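Local atomic coordinates of RmpD (Hexulose-6-phosphate synthase) (PDB entry 3EXR), a protein that is an enzyme of the HUMPS family, folded as a closed beta/alpha (TIM) barrel of eight parallel strands. Residues A[25-28]-A[29-33]; A[193-196]-A[197-201]. All coordinates share one frame; numbering follows the deposited sequence.

Contact 1. Residues A[25-28]-A[29-33]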
ATOM      1  N   VAL A  25     -19.426   6.379 -12.753  1.00 11.30           N
ATOM      2  CA  VAL A  25     -20.388   6.721 -13.804  1.00 12.09           C
ATOM      3  C   VAL A  25     -21.153   8.004 -13.461  1.00 11.98           C
ATOM      4  O   VAL A  25     -21.462   8.789 -14.348  1.00 13.37           O
ATOM      5  CB  VAL A  25     -21.332   5.528 -14.101  1.00 11.88           C
ATOM      6  CG1 VAL A  25     -22.484   5.945 -15.048  1.00 11.99           C
ATOM      7  CG2 VAL A  25     -20.545   4.394 -14.730  1.00 13.02           C
ATOM      8  N   SER A  26     -21.424   8.229 -12.173  1.00 11.96           N
ATOM      9  CA  SER A  26     -22.179   9.419 -11.742  1.00 12.36           C
ATOM     10  C   SER A  26     -21.471  10.738 -11.989  1.00 12.28           C
ATOM     11  O   SER A  26     -22.139  11.755 -12.169  1.00 12.92           O
ATOM     12  CB  SER A  26     -22.591   9.313 -10.264  1.00 12.00           C
ATOM     13  OG  SER A  26     -21.500   9.512  -9.371  1.00 14.12           O
ATOM     14  N   VAL A  27     -20.133  10.743 -11.927  1.00 12.54           N
ATOM     15  CA  VAL A  27     -19.346  11.977 -12.031  1.00 13.13           C
ATOM     16  C   VAL A  27     -18.341  12.033 -13.179  1.00 14.06           C
ATOM     17  O   VAL A  27     -17.784  13.093 -13.467  1.00 14.23           O
ATOM     18  CB  VAL A  27     -18.576  12.329 -10.721  1.00 13.23           C
ATOM     19  CG1 VAL A  27     -19.498  12.496  -9.552  1.00 13.73           C
ATOM     20  CG2 VAL A  27     -17.482  11.334 -10.400  1.00 13.67           C
ATOM     21  N   GLY A  28     -18.114  10.904 -13.834  1.00 14.84           N
ATOM     22  CA  GLY A  28     -17.036  10.763 -14.804  1.00 15.23           C
ATOM     23  C   GLY A  28     -16.932  11.855 -15.848  1.00 15.52           C
ATOM     24  O   GLY A  28     -15.858  12.381 -16.106  1.00 15.00           O
ATOM     25  N   ASN A  29     -18.054  12.221 -16.439  1.00 16.26           N
ATOM     26  CA  ASN A  29     -18.041  13.206 -17.503  1.00 17.56           C
ATOM     27  C   ASN A  29     -17.639  14.597 -17.028  1.00 16.62           C
ATOM     28  O   ASN A  29     -17.222  15.444 -17.823  1.00 17.90           O
ATOM     29  CB  ASN A  29     -19.411  13.257 -18.174  1.00 18.71           C
ATOM     30  CG  ASN A  29     -19.679  12.048 -19.052  1.00 24.73           C
ATOM     31  OD1 ASN A  29     -18.767  11.248 -19.360  1.00 28.91           O
ATOM     32  ND2 ASN A  29     -20.931  11.911 -19.485  1.00 29.64           N
ATOM     33  N   GLU A  30     -17.779  14.833 -15.731  1.00 15.35           N
ATOM     34  CA  GLU A  30     -17.549  16.152 -15.164  1.00 14.47           C
ATOM     35  C   GLU A  30     -16.168  16.350 -14.564  1.00 14.02           C
ATOM     36  O   GLU A  30     -15.808  17.472 -14.210  1.00 14.37           O
ATOM     37  CB  GLU A  30     -18.602  16.456 -14.108  1.00 14.30           C
ATOM     38  CG  GLU A  30     -20.039  16.357 -14.610  1.00 15.58           C
ATOM     39  CD  GLU A  30     -20.376  17.359 -15.713  1.00 16.67           C
ATOM     40  OE1 GLU A  30     -19.813  18.477 -15.723  1.00 16.60           O
ATOM     41  OE2 GLU A  30     -21.218  17.012 -16.579  1.00 17.71           O
ATOM     42  N   VAL A  31     -15.393  15.269 -14.439  1.00 11.68           N
ATOM     43  CA  VAL A  31     -14.075  15.334 -13.813  1.00 11.46           C
ATOM     44  C   VAL A  31     -12.992  15.141 -14.848  1.00 10.79           C
ATOM     45  O   VAL A  31     -13.266  14.700 -15.967  1.00 11.99           O
ATOM     46  CB  VAL A  31     -13.919  14.295 -12.642  1.00 11.15           C
ATOM     47  CG1 VAL A  31     -15.076  14.466 -11.653  1.00 11.47           C
ATOM     48  CG2 VAL A  31     -13.850  12.865 -13.151  1.00 12.87           C
ATOM     49  N   ASP A  32     -11.764  15.484 -14.469  1.00 10.65           N
ATOM     50  CA  ASP A  32     -10.597  15.346 -15.341  1.00 10.44           C
ATOM     51  C   ASP A  32      -9.847  14.038 -15.100  1.00 10.83           C
ATOM     52  O   ASP A  32      -9.156  13.538 -15.993  1.00 11.18           O
ATOM     53  CB  ASP A  32      -9.649  16.518 -15.088  1.00 11.20           C
ATOM     54  CG  ASP A  32     -10.329  17.834 -15.266  1.00 12.29           C
ATOM     55  OD1 ASP A  32     -10.839  18.034 -16.392  1.00 13.18           O
ATOM     56  OD2 ASP A  32     -10.391  18.652 -14.322  1.00 13.05           O
ATOM     57  N   VAL A  33      -9.916  13.550 -13.869  1.00  9.98           N
ATOM     58  CA  VAL A  33      -9.146  12.358 -13.476  1.00  8.79           C
ATOM     59  C   VAL A  33     -10.019  11.434 -12.598  1.00  9.63           C
ATOM     60  O   VAL A  33     -10.713  11.915 -11.693  1.00  8.63           O
ATOM     61  CB  VAL A  33      -7.888  12.745 -12.640  1.00  9.24           C
ATOM     62  CG1 VAL A  33      -6.995  11.570 -12.377  1.00  8.03           C
ATOM     63  CG2 VAL A  33      -7.104  13.909 -13.265  1.00  7.52           C
TER
HETATM   64  O   HOH W   1     -20.340  10.433 -16.247  1.00 25.35           O
HETATM   65  O   HOH W   2     -21.205  12.721 -15.015  1.00 21.87           O
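Val-27 and Val-31 meet through one methyl each, CG2 of Val-27 lying 4.1 Å from CG1 of Val-31, with the two branched side chains slanted across one another. In Val-31, CG1 stands anti to the carbonyl carbon (chi1 -53°), which brings it to 3.5 Å from Val-27 O, while CG2 rests 3.6 Å from Gly-28 O. Compact apolar valines suit these buried places, because they pack on strand 7-12 as well as on each other, Val-27 on Val-10 and Val-31 on Leu-8. The turn they belong to leads from helix 17-27 to strand 33-36 of the TIM barrel. Its backbone is held by Glu-30 N, which donates to Val-27 O over 2.9 Å from 39° above the carbonyl plane, and by a long, weak bond of 3.4 Å from Val-31 N to Gly-28 O. Glu-30 lays CB 3.5 Å from Val-27 O, then bends at chi2 (-63°) to carry its carboxylate away to a salt bridge with Arg-210. Asn-29 has an exposed side chain, well suited to a polar surface turn. Beside it a water donates to Val-25 O and accepts from Asn-29 N at 2.9 Å, so it bridges two backbone groups; a second water receives a weak bond from the same N-H and donates to Ser-26 O.

Contact 2. Residues A[193-196]-A[197-201]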
ATOM      1  N   PHE A 193      -6.956  18.841  -7.587  1.00  8.92           N
ATOM      2  CA  PHE A 193      -7.751  18.735  -6.353  1.00  9.28           C
ATOM      3  C   PHE A 193      -8.448  17.359  -6.369  1.00  9.19           C
ATOM      4  O   PHE A 193      -9.174  17.054  -7.313  1.00  9.10           O
ATOM      5  CB  PHE A 193      -8.798  19.842  -6.274  1.00  9.22           C
ATOM      6  CG  PHE A 193      -8.200  21.201  -6.000  1.00 10.36           C
ATOM      7  CD1 PHE A 193      -7.856  21.574  -4.701  1.00 11.82           C
ATOM      8  CD2 PHE A 193      -7.942  22.081  -7.037  1.00 11.26           C
ATOM      9  CE1 PHE A 193      -7.277  22.839  -4.455  1.00 12.20           C
ATOM     10  CE2 PHE A 193      -7.377  23.335  -6.788  1.00 12.45           C
ATOM     11  CZ  PHE A 193      -7.048  23.703  -5.504  1.00 12.44           C
ATOM     12  N   ILE A 194      -8.231  16.535  -5.338  1.00  9.22           N
ATOM     13  CA  ILE A 194      -8.807  15.179  -5.292  1.00  9.53           C
ATOM     14  C   ILE A 194      -9.993  15.191  -4.333  1.00  9.73           C
ATOM     15  O   ILE A 194      -9.809  15.339  -3.131  1.00 10.09           O
ATOM     16  CB  ILE A 194      -7.790  14.144  -4.795  1.00  9.32           C
ATOM     17  CG1 ILE A 194      -6.517  14.146  -5.646  1.00  9.61           C
ATOM     18  CG2 ILE A 194      -8.445  12.763  -4.769  1.00 10.84           C
ATOM     19  CD1 ILE A 194      -5.396  13.286  -5.039  1.00 10.98           C
ATOM     20  N   ALA A 195     -11.196  15.057  -4.883  1.00 10.02           N
ATOM     21  CA  ALA A 195     -12.414  14.969  -4.111  1.00 10.95           C
ATOM     22  C   ALA A 195     -12.843  13.514  -4.082  1.00 11.24           C
ATOM     23  O   ALA A 195     -12.348  12.695  -4.856  1.00 13.02           O
ATOM     24  CB  ALA A 195     -13.508  15.840  -4.723  1.00 11.40           C
ATOM     25  N   GLY A 196     -13.743  13.193  -3.173  1.00 10.86           N
ATOM     26  CA  GLY A 196     -14.268  11.843  -3.031  1.00 10.60           C
ATOM     27  C   GLY A 196     -15.760  11.856  -2.714  1.00 11.73           C
ATOM     28  O   GLY A 196     -16.569  12.262  -3.550  1.00 11.63           O
ATOM     29  N   ARG A 197     -16.110  11.365  -1.533  1.00 12.92           N
ATOM     30  CA  ARG A 197     -17.508  11.197  -1.122  1.00 14.94           C
ATOM     31  C   ARG A 197     -18.316  12.493  -1.064  1.00 14.59           C
ATOM     32  O   ARG A 197     -19.516  12.486  -1.306  1.00 14.44           O
ATOM     33  CB  ARG A 197     -17.559  10.447   0.212  1.00 15.68           C
ATOM     34  CG  ARG A 197     -17.082   8.975   0.102  1.00 19.17           C
ATOM     35  CD  ARG A 197     -17.076   8.292   1.455  1.00 24.44           C
ATOM     36  NE  ARG A 197     -18.368   7.680   1.776  1.00 29.30           N
ATOM     37  CZ  ARG A 197     -18.800   7.432   3.017  1.00 32.02           C
ATOM     38  NH1 ARG A 197     -18.043   7.740   4.066  1.00 33.26           N
ATOM     39  NH2 ARG A 197     -19.993   6.864   3.208  1.00 32.19           N
ATOM     40  N   GLY A 198     -17.656  13.609  -0.780  1.00 15.13           N
ATOM     41  CA  GLY A 198     -18.294  14.927  -0.811  1.00 15.15           C
ATOM     42  C   GLY A 198     -18.996  15.173  -2.133  1.00 15.18           C
ATOM     43  O   GLY A 198     -20.090  15.750  -2.168  1.00 16.04           O
ATOM     44  N   ILE A 199     -18.385  14.727  -3.226  1.00 14.16           N
ATOM     45  CA  ILE A 199     -19.029  14.824  -4.525  1.00 14.66           C
ATOM     46  C   ILE A 199     -19.876  13.599  -4.891  1.00 14.45           C
ATOM     47  O   ILE A 199     -20.979  13.745  -5.408  1.00 14.38           O
ATOM     48  CB  ILE A 199     -17.991  15.146  -5.609  1.00 15.00           C
ATOM     49  CG1 ILE A 199     -17.494  16.584  -5.445  1.00 15.12           C
ATOM     50  CG2 ILE A 199     -18.571  14.978  -6.967  1.00 15.11           C
ATOM     51  CD1 ILE A 199     -16.360  16.893  -6.328  1.00 18.45           C
ATOM     52  N   THR A 200     -19.384  12.396  -4.651  1.00 13.60           N
ATOM     53  CA  THR A 200     -20.091  11.212  -5.173  1.00 14.06           C
ATOM     54  C   THR A 200     -21.317  10.845  -4.350  1.00 14.73           C
ATOM     55  O   THR A 200     -22.190  10.170  -4.854  1.00 14.98           O
ATOM     56  CB  THR A 200     -19.171   9.977  -5.291  1.00 13.04           C
ATOM     57  OG1 THR A 200     -18.650   9.660  -4.003  1.00 13.43           O
ATOM     58  CG2 THR A 200     -18.019  10.252  -6.225  1.00 15.22           C
ATOM     59  N   GLU A 201     -21.385  11.317  -3.108  1.00 15.47           N
ATOM     60  CA  GLU A 201     -22.577  11.118  -2.253  1.00 17.00           C
ATOM     61  C   GLU A 201     -23.514  12.314  -2.246  1.00 16.92           C
ATOM     62  O   GLU A 201     -24.476  12.337  -1.468  1.00 17.34           O
ATOM     63  CB  GLU A 201     -22.156  10.811  -0.809  1.00 18.12           C
ATOM     64  CG  GLU A 201     -21.439   9.495  -0.652  1.00 21.36           C
ATOM     65  CD  GLU A 201     -21.067   9.184   0.784  1.00 25.17           C
ATOM     66  OE1 GLU A 201     -21.162  10.050   1.694  1.00 27.00           O
ATOM     67  OE2 GLU A 201     -20.665   8.041   1.014  1.00 27.80           O
TER
HETATM   68  O   HOH W   3     -14.939  14.995  -0.916  1.00 15.65           O
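Ala-195 and Ile-199 make the apolar part of this contact: CD1 of the isoleucine abuts CB of the alanine at 3.4 Å, tighter than usual for two carbons. In Ile-199, CG1 anti to the carbonyl carbon and an extended chain beyond it bring CD1 to Ala-195 CB, and the small alanine offers just one methyl to meet it. Ile-199 also packs on Ala-209 and Phe-212 of helix 205-220, so a long branched aliphatic side chain serves both neighbours.

Backbone hydrogen bonds converge on Gly-196 O. Thr-200 N approaches in the carbonyl plane, 3.0 Å away with a fairly straight N-H...O angle of 163°, whereas Ile-199 N stands 3.1 Å off and 47° above that plane. Gly-196 is the N-cap of helix 197-200, the short helix that follows the last strand, 192-195, of the TIM barrel. It turns the chain from strand into helix with a backbone conformation that residues with a side chain seldom take. A water accepts from Gly-196 N and, weakly, from Gly-198 N.

Thr-200 keeps its side chain against the same carbonyl, with CG2 3.6 Å from Gly-196 O. Among charged groups, Arg-197 and Glu-201 are four residues apart, Glu-201 just past the helix. They are modelled as a salt bridge, NE to OE2, which is doubtful because OE2 sits too close to its neighbour; the backbone bond from Glu-201 N to Arg-197 O, 2.8 Å, is sound.

From the N terminus, contact 1 comes first, closing the turn that takes the chain from helix 17-27 into strand 33-36, the second strand of the barrel. The chain then runs through the intervening strands and helices before contact 2 turns it from strand 192-195, the eighth, into helix 197-200. The two are therefore in series, neither nested nor crossed. In space their centres are about 11 Å apart, because the eighth strand lies beside strand 7-12 where the barrel closes. They touch directly: Val-27 CG1 packs 3.7 Å from Ile-199 CG2. This joins the end of helix 17-27 to helix 197-200, and both contacts also pack on helix 205-220.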